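PDB 7KR6: glycoside hydrolase family 16 protein from Bacteroides ovatus, which probably hydrolyses the glycosidic bonds of mixed-linkage beta-glucans as an endo-glucanase, and here holds a bound fluorinated glucose oligosaccharide. Local coordinates for residues 128-133 with 235-240; 50-55 with 97-102. The protein carries 1 engineered substitution. All blocks are in the same frame, centred on the assembly; numbering follows the deposited sequence.

Contact 1: residues 128-133 with 235-240; sequences AFWMMG and LFNLAV. With G2F (2-deoxy-2-fluoro-alpha-D-glucopyranose), chain C.
The indole of Trp130 lies as a flat slab between Leu235 and the sugar G2F. On one face Leu235 CB sits 3.7 Å from the centroid of the five-membered ring, a CH-pi contact, while CD1 and CD2 of Leu235 spread under the six-membered ring. Over the opposite face the sugar puts its C6 centrally on the indole, 3.5 Å from Trp130 CE2. Leu235 also fills the notch between Trp130 and Met132: the Met132 chain bends at chi3 (-80°) and brings CE to 3.9 Å from Leu235 CD2. With CG between its backbone N and carbonyl carbon (chi1 55°), Trp130 swings back across the neighbouring strand, where NE1 gives a bent hydrogen bond of 2.7 Å to Asn237 OD1, reaching that oxygen from above the amide plane; Tyr67 OH holds Asn237 ND2. The two strands are antiparallel neighbours in the beta-jelly roll of family 16, and this is the face that lines the glycan-binding cleft. Backbone hydrogen bonds pair Ala128 with Asn237 and Trp130 with Leu235. Between them, in the non-hydrogen-bonded pair, Phe129 and Phe236 point together to the other face. Their rings are nearly parallel (7°) but slid apart so that they barely overlap, with Phe129 CD1 3.3 Å from Phe236 CE1, and both pack on Ala114 and Ile116 of strand 112-117.

Contact 2: residues 50-55 with 97-102; sequences WTKETH and GRINSK. With BGC (beta-D-glucopyranose), chain B.
Glu53 reaches across to Arg98 and Asn100, and its carboxylate takes both of the side-chain hydrogen bonds that cross between the segments. Arg98 NE makes a salt bridge of 3.0 Å to Glu53 OE2, and Asn100 ND2 donates to the same OE2 at 2.9 Å. The two donors come from opposite faces of the carboxylate plane, while OE2 itself lies in the plane of the guanidinium. Within segment 50-55, Glu53 OE1 takes a 2.6 Å hydrogen bond from His55 NE2 on its anti lone pair, with the histidine ring edge-on. Gripped at both oxygens, Glu53 should help position Arg98, whose chain, extended from CG to NE, runs on so that Arg98 NH2 donates a nearly straight hydrogen bond (167°) to O6 of the glucose BGC at 3.1 Å.

Water 1 joins Thr51 OG1, also bonded to Lys104 NZ, with Asn100 OD1 and Lys102 O. The same OD1 accepts from Lys102 N, closing an Asx turn just past the paired residues.

Backbone bonds link Thr51 and Asn100 in both directions, and Glu53 N donates to Arg98 O, making a short antiparallel ladder.

The apolar part lies on Trp50. Ile99 has CG1 between its backbone N and carbonyl carbon (chi1 70°), and CD1 makes a CH-pi contact over one face of the indole, offset toward the rim, 3.7 Å from Trp50 CE3, while Ser101 CB approaches Trp50 CZ3 obliquely. Trp50 NE1 is bonded to Asp40.

Short strand 51-52 thus borders one side of strand 93-107, whose other side pairs with strand 232-240; His55 stacks on Trp59 and its backbone bonds to Tyr67 of strand 66-67.

Contacts 1 and 2 have their centres about 9 Å apart and are the outer two of three successive pairings: strand 51-52 with 93-107, 93-107 with 232-240, and 232-240 with 125-133. Along the chain they come in series, contact 2 closing at residue 102 before contact 1 opens at 128. They touch directly: Phe236 O and Ile99 N lie 3.0 Å apart, a probable backbone hydrogen bond, and Trp130 CH2 packs on Arg98 NH2. Trp130 and Arg98 thereby line one continuous stretch of the glycan pocket, meeting adjacent sugars, which is consistent with this sheet forming the substrate-binding face of the enzyme.

Contact 1: residues 128-133 with 235-240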
loop_
_atom_site.group_PDB
_atom_site.type_symbol
_atom_site.label_atom_id
_atom_site.label_comp_id
_atom_site.label_asym_id
_atom_site.label_seq_id
_atom_site.Cartn_x
_atom_site.Cartn_y
_atom_site.Cartn_z
ATOM N N ALA A 128 14.120 -6.359 5.431
ATOM C CA ALA A 128 13.010 -6.123 6.374
ATOM C C ALA A 128 13.393 -6.594 7.789
ATOM O O ALA A 128 14.241 -7.519 7.968
ATOM C CB ALA A 128 11.751 -6.785 5.877
ATOM N N PHE A 129 12.807 -5.917 8.749
ATOM C CA PHE A 129 12.850 -6.215 10.190
ATOM C C PHE A 129 11.395 -6.283 10.618
ATOM O O PHE A 129 10.698 -5.248 10.488
ATOM C CB PHE A 129 13.633 -5.100 10.887
ATOM C CG PHE A 129 13.566 -5.075 12.395
ATOM C CD1 PHE A 129 13.502 -6.253 13.149
ATOM C CD2 PHE A 129 13.583 -3.872 13.062
ATOM C CE1 PHE A 129 13.473 -6.184 14.533
ATOM C CE2 PHE A 129 13.574 -3.796 14.446
ATOM C CZ PHE A 129 13.512 -4.970 15.177
ATOM N N TRP A 130 10.949 -7.436 11.095
ATOM C CA TRP A 130 9.502 -7.652 11.260
ATOM C C TRP A 130 9.209 -8.734 12.299
ATOM O O TRP A 130 10.128 -9.266 12.888
ATOM C CB TRP A 130 8.915 -7.945 9.885
ATOM C CG TRP A 130 9.506 -9.066 9.091
ATOM C CD1 TRP A 130 10.751 -9.145 8.536
ATOM C CD2 TRP A 130 8.778 -10.180 8.564
ATOM N NE1 TRP A 130 10.853 -10.259 7.758
ATOM C CE2 TRP A 130 9.662 -10.910 7.761
ATOM C CE3 TRP A 130 7.460 -10.633 8.701
ATOM C CZ2 TRP A 130 9.250 -12.028 7.048
ATOM C CZ3 TRP A 130 7.075 -11.746 8.007
ATOM C CH2 TRP A 130 7.952 -12.435 7.200
ATOM N N MET A 131 7.923 -8.945 12.551
ATOM C CA MET A 131 7.467 -9.830 13.640
ATOM C C MET A 131 6.225 -10.562 13.165
ATOM O O MET A 131 5.437 -9.978 12.381
ATOM C CB MET A 131 7.162 -9.013 14.898
ATOM C CG MET A 131 8.349 -8.334 15.494
ATOM S SD MET A 131 7.890 -7.076 16.698
ATOM C CE MET A 131 6.645 -7.829 17.758
ATOM N N MET A 132 6.034 -11.800 13.626
ATOM C CA MET A 132 4.730 -12.487 13.434
ATOM C C MET A 132 4.304 -13.128 14.741
ATOM O O MET A 132 5.148 -13.365 15.601
ATOM C CB MET A 132 4.755 -13.563 12.350
ATOM C CG MET A 132 4.819 -13.005 10.918
ATOM S SD MET A 132 4.637 -14.204 9.593
ATOM C CE MET A 132 6.269 -14.903 9.496
ATOM N N GLY A 133 3.019 -13.402 14.847
ATOM C CA GLY A 133 2.481 -14.053 16.049
ATOM C C GLY A 133 3.082 -15.426 16.273
ATOM O O GLY A 133 3.182 -16.226 15.362
ATOM N N LEU A 235 11.754 -11.535 13.055
ATOM C CA LEU A 235 12.365 -11.961 11.797
ATOM C C LEU A 235 13.242 -10.856 11.234
ATOM O O LEU A 235 12.950 -9.659 11.448
ATOM C CB LEU A 235 11.348 -12.326 10.717
ATOM C CG LEU A 235 10.310 -13.375 11.105
ATOM C CD1 LEU A 235 9.018 -12.722 11.540
ATOM C CD2 LEU A 235 10.079 -14.306 9.958
ATOM N N PHE A 236 14.307 -11.303 10.554
ATOM C CA PHE A 236 15.160 -10.442 9.681
ATOM C C PHE A 236 15.373 -11.165 8.367
ATOM O O PHE A 236 15.618 -12.381 8.349
ATOM C CB PHE A 236 16.539 -10.155 10.280
ATOM C CG PHE A 236 16.566 -9.379 11.574
ATOM C CD1 PHE A 236 16.512 -8.000 11.625
ATOM C CD2 PHE A 236 16.704 -10.077 12.766
ATOM C CE1 PHE A 236 16.601 -7.324 12.837
ATOM C CE2 PHE A 236 16.717 -9.410 13.977
ATOM C CZ PHE A 236 16.677 -8.034 14.014
ATOM N N ASN A 237 15.356 -10.431 7.257
ATOM C CA ASN A 237 15.633 -11.097 5.952
ATOM C C ASN A 237 16.095 -10.058 4.954
ATOM O O ASN A 237 15.830 -8.846 5.157
ATOM C CB ASN A 237 14.416 -11.812 5.374
ATOM C CG ASN A 237 13.353 -10.832 4.945
ATOM O OD1 ASN A 237 12.759 -10.128 5.789
ATOM N ND2 ASN A 237 13.288 -10.573 3.639
ATOM N N LEU A 238 16.796 -10.541 3.945
ATOM C CA LEU A 238 17.163 -9.717 2.765
ATOM C C LEU A 238 16.579 -10.445 1.561
ATOM O O LEU A 238 17.190 -11.400 1.028
ATOM C CB LEU A 238 18.676 -9.488 2.709
ATOM C CG LEU A 238 19.192 -8.729 1.481
ATOM C CD1 LEU A 238 18.597 -7.332 1.408
ATOM C CD2 LEU A 238 20.684 -8.593 1.602
ATOM N N ALA A 239 15.398 -10.004 1.120
ATOM C CA ALA A 239 14.759 -10.570 -0.078
ATOM C C ALA A 239 15.386 -9.874 -1.288
ATOM O O ALA A 239 15.952 -8.771 -1.120
ATOM C CB ALA A 239 13.259 -10.418 -0.045
ATOM N N VAL A 240 15.343 -10.575 -2.419
ATOM C CA VAL A 240 15.760 -10.020 -3.737
ATOM C C VAL A 240 14.588 -10.138 -4.707
ATOM O O VAL A 240 14.099 -11.281 -5.014
ATOM C CB VAL A 240 17.006 -10.759 -4.250
ATOM C CG1 VAL A 240 17.531 -10.106 -5.513
ATOM C CG2 VAL A 240 18.081 -10.856 -3.184
HETATM C C1 G2F C . 5.064 -8.513 5.758
HETATM C C2 G2F C . 4.548 -9.327 4.622
HETATM C C3 G2F C . 5.443 -10.514 4.332
HETATM C C4 G2F C . 6.820 -9.987 4.014
HETATM C C5 G2F C . 7.305 -9.212 5.280
HETATM C C6 G2F C . 8.711 -8.660 5.246
HETATM O O3 G2F C . 4.904 -11.289 3.267
HETATM O O4 G2F C . 7.676 -11.135 3.675
HETATM O O5 G2F C . 6.434 -8.111 5.606
HETATM O O6 G2F C . 8.914 -7.887 4.005
HETATM F F2 G2F C . 3.187 -9.669 4.887
#

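Contact 2: residues 50-55 with 97-102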
loop_
_atom_site.group_PDB
_atom_site.type_symbol
_atom_site.label_atom_id
_atom_site.label_comp_id
_atom_site.label_asym_id
_atom_site.label_seq_id
_atom_site.Cartn_x
_atom_site.Cartn_y
_atom_site.Cartn_z
ATOM N N TRP A 50 17.551 -18.283 17.534
ATOM C CA TRP A 50 17.288 -18.067 16.082
ATOM C C TRP A 50 17.277 -19.382 15.317
ATOM O O TRP A 50 18.002 -20.327 15.719
ATOM C CB TRP A 50 18.336 -17.102 15.507
ATOM C CG TRP A 50 18.438 -15.791 16.212
ATOM C CD1 TRP A 50 19.398 -15.390 17.082
ATOM C CD2 TRP A 50 17.470 -14.720 16.172
ATOM N NE1 TRP A 50 19.138 -14.134 17.554
ATOM C CE2 TRP A 50 17.975 -13.680 16.987
ATOM C CE3 TRP A 50 16.277 -14.506 15.449
ATOM C CZ2 TRP A 50 17.301 -12.476 17.204
ATOM C CZ3 TRP A 50 15.649 -13.289 15.623
ATOM C CH2 TRP A 50 16.131 -12.294 16.481
ATOM N N THR A 51 16.548 -19.416 14.204
ATOM C CA THR A 51 16.541 -20.470 13.198
ATOM C C THR A 51 16.821 -19.817 11.846
ATOM O O THR A 51 16.092 -18.872 11.501
ATOM C CB THR A 51 15.210 -21.208 13.191
ATOM O OG1 THR A 51 14.966 -21.529 14.556
ATOM C CG2 THR A 51 15.170 -22.417 12.290
ATOM N N LYS A 52 17.811 -20.321 11.129
ATOM C CA LYS A 52 18.018 -20.014 9.697
ATOM C C LYS A 52 16.974 -20.722 8.848
ATOM O O LYS A 52 16.691 -21.896 9.064
ATOM C CB LYS A 52 19.432 -20.411 9.246
ATOM C CG LYS A 52 20.543 -19.834 10.090
ATOM C CD LYS A 52 21.895 -20.242 9.590
ATOM C CE LYS A 52 23.046 -19.732 10.412
ATOM N NZ LYS A 52 24.334 -19.997 9.706
ATOM N N GLU A 53 16.407 -20.009 7.870
ATOM C CA GLU A 53 15.346 -20.542 7.004
ATOM C C GLU A 53 15.959 -21.006 5.699
ATOM O O GLU A 53 16.965 -20.392 5.220
ATOM C CB GLU A 53 14.200 -19.536 6.777
ATOM C CG GLU A 53 13.489 -19.194 8.060
ATOM C CD GLU A 53 12.219 -18.378 7.857
ATOM O OE1 GLU A 53 11.523 -18.663 6.886
ATOM O OE2 GLU A 53 11.975 -17.454 8.641
ATOM N N THR A 54 15.331 -22.037 5.144
ATOM C CA THR A 54 15.664 -22.654 3.838
ATOM C C THR A 54 14.413 -22.715 2.983
ATOM O O THR A 54 13.432 -23.364 3.390
ATOM C CB THR A 54 16.232 -24.077 3.965
ATOM O OG1 THR A 54 17.390 -23.987 4.787
ATOM C CG2 THR A 54 16.578 -24.634 2.599
ATOM N N HIS A 55 14.405 -22.023 1.852
ATOM C CA HIS A 55 13.229 -22.013 0.966
ATOM C C HIS A 55 13.700 -21.855 -0.479
ATOM O O HIS A 55 14.737 -21.203 -0.697
ATOM C CB HIS A 55 12.260 -20.850 1.277
ATOM C CG HIS A 55 11.784 -20.759 2.688
ATOM N ND1 HIS A 55 10.768 -21.565 3.182
ATOM C CD2 HIS A 55 12.163 -19.946 3.706
ATOM C CE1 HIS A 55 10.537 -21.240 4.445
ATOM N NE2 HIS A 55 11.371 -20.233 4.793
ATOM N N GLY A 97 19.626 -14.710 2.903
ATOM C CA GLY A 97 19.391 -15.214 4.262
ATOM C C GLY A 97 18.216 -14.610 4.972
ATOM O O GLY A 97 17.833 -13.423 4.730
ATOM N N ARG A 98 17.642 -15.433 5.848
ATOM C CA ARG A 98 16.431 -15.075 6.614
ATOM C C ARG A 98 16.485 -15.868 7.916
ATOM O O ARG A 98 16.734 -17.098 7.840
ATOM C CB ARG A 98 15.174 -15.475 5.839
ATOM C CG ARG A 98 13.870 -15.335 6.619
ATOM C CD ARG A 98 12.684 -15.267 5.709
ATOM N NE ARG A 98 11.418 -15.568 6.370
ATOM C CZ ARG A 98 10.237 -15.298 5.865
ATOM N NH1 ARG A 98 10.123 -14.628 4.742
ATOM N NH2 ARG A 98 9.128 -15.703 6.485
ATOM N N ILE A 99 16.227 -15.213 9.033
ATOM C CA ILE A 99 16.124 -15.910 10.344
ATOM C C ILE A 99 14.835 -15.516 11.042
ATOM O O ILE A 99 14.302 -14.398 10.855
ATOM C CB ILE A 99 17.345 -15.603 11.219
ATOM C CG1 ILE A 99 17.347 -14.161 11.707
ATOM C CG2 ILE A 99 18.625 -15.996 10.525
ATOM C CD1 ILE A 99 18.497 -13.777 12.618
ATOM N N ASN A 100 14.445 -16.357 11.999
ATOM C CA ASN A 100 13.336 -16.023 12.890
ATOM C C ASN A 100 13.604 -16.593 14.279
ATOM O O ASN A 100 14.378 -17.547 14.380
ATOM C CB ASN A 100 12.024 -16.573 12.326
ATOM C CG ASN A 100 11.914 -18.091 12.337
ATOM O OD1 ASN A 100 11.660 -18.664 13.406
ATOM N ND2 ASN A 100 12.153 -18.751 11.208
ATOM N N SER A 101 12.829 -16.149 15.250
ATOM C CA SER A 101 12.886 -16.628 16.646
ATOM C C SER A 101 11.602 -17.372 17.036
ATOM O O SER A 101 11.369 -17.491 18.275
ATOM C CB SER A 101 13.249 -15.496 17.576
ATOM O OG SER A 101 12.200 -14.546 17.726
ATOM N N LYS A 102 10.857 -17.912 16.086
ATOM C CA LYS A 102 9.579 -18.626 16.382
ATOM C C LYS A 102 9.857 -19.796 17.321
ATOM O O LYS A 102 10.822 -20.591 17.064
ATOM C CB LYS A 102 8.925 -19.187 15.129
ATOM C CG LYS A 102 7.517 -19.705 15.322
ATOM C CD LYS A 102 6.942 -20.194 14.056
ATOM C CE LYS A 102 5.460 -20.472 14.144
ATOM N NZ LYS A 102 5.203 -21.390 15.264
HETATM C C2 BGC B . 3.584 -13.047 2.318
HETATM C C3 BGC B . 2.859 -14.335 2.787
HETATM C C4 BGC B . 3.700 -15.164 3.733
HETATM C C5 BGC B . 4.213 -14.332 4.926
HETATM C C6 BGC B . 5.143 -15.057 5.866
HETATM C C1 BGC B . 4.075 -12.378 3.574
HETATM O O2 BGC B . 2.784 -12.212 1.535
HETATM O O3 BGC B . 2.509 -15.021 1.580
HETATM O O4 BGC B . 2.910 -16.291 4.202
HETATM O O5 BGC B . 4.924 -13.176 4.382
HETATM O O6 BGC B . 6.319 -15.526 5.162
HETATM O O HOH W 1 12.296 -20.713 14.920
HETATM O O HOH W 2 18.552 -18.169 5.368
HETATM O O HOH W 3 9.076 -17.903 8.475
#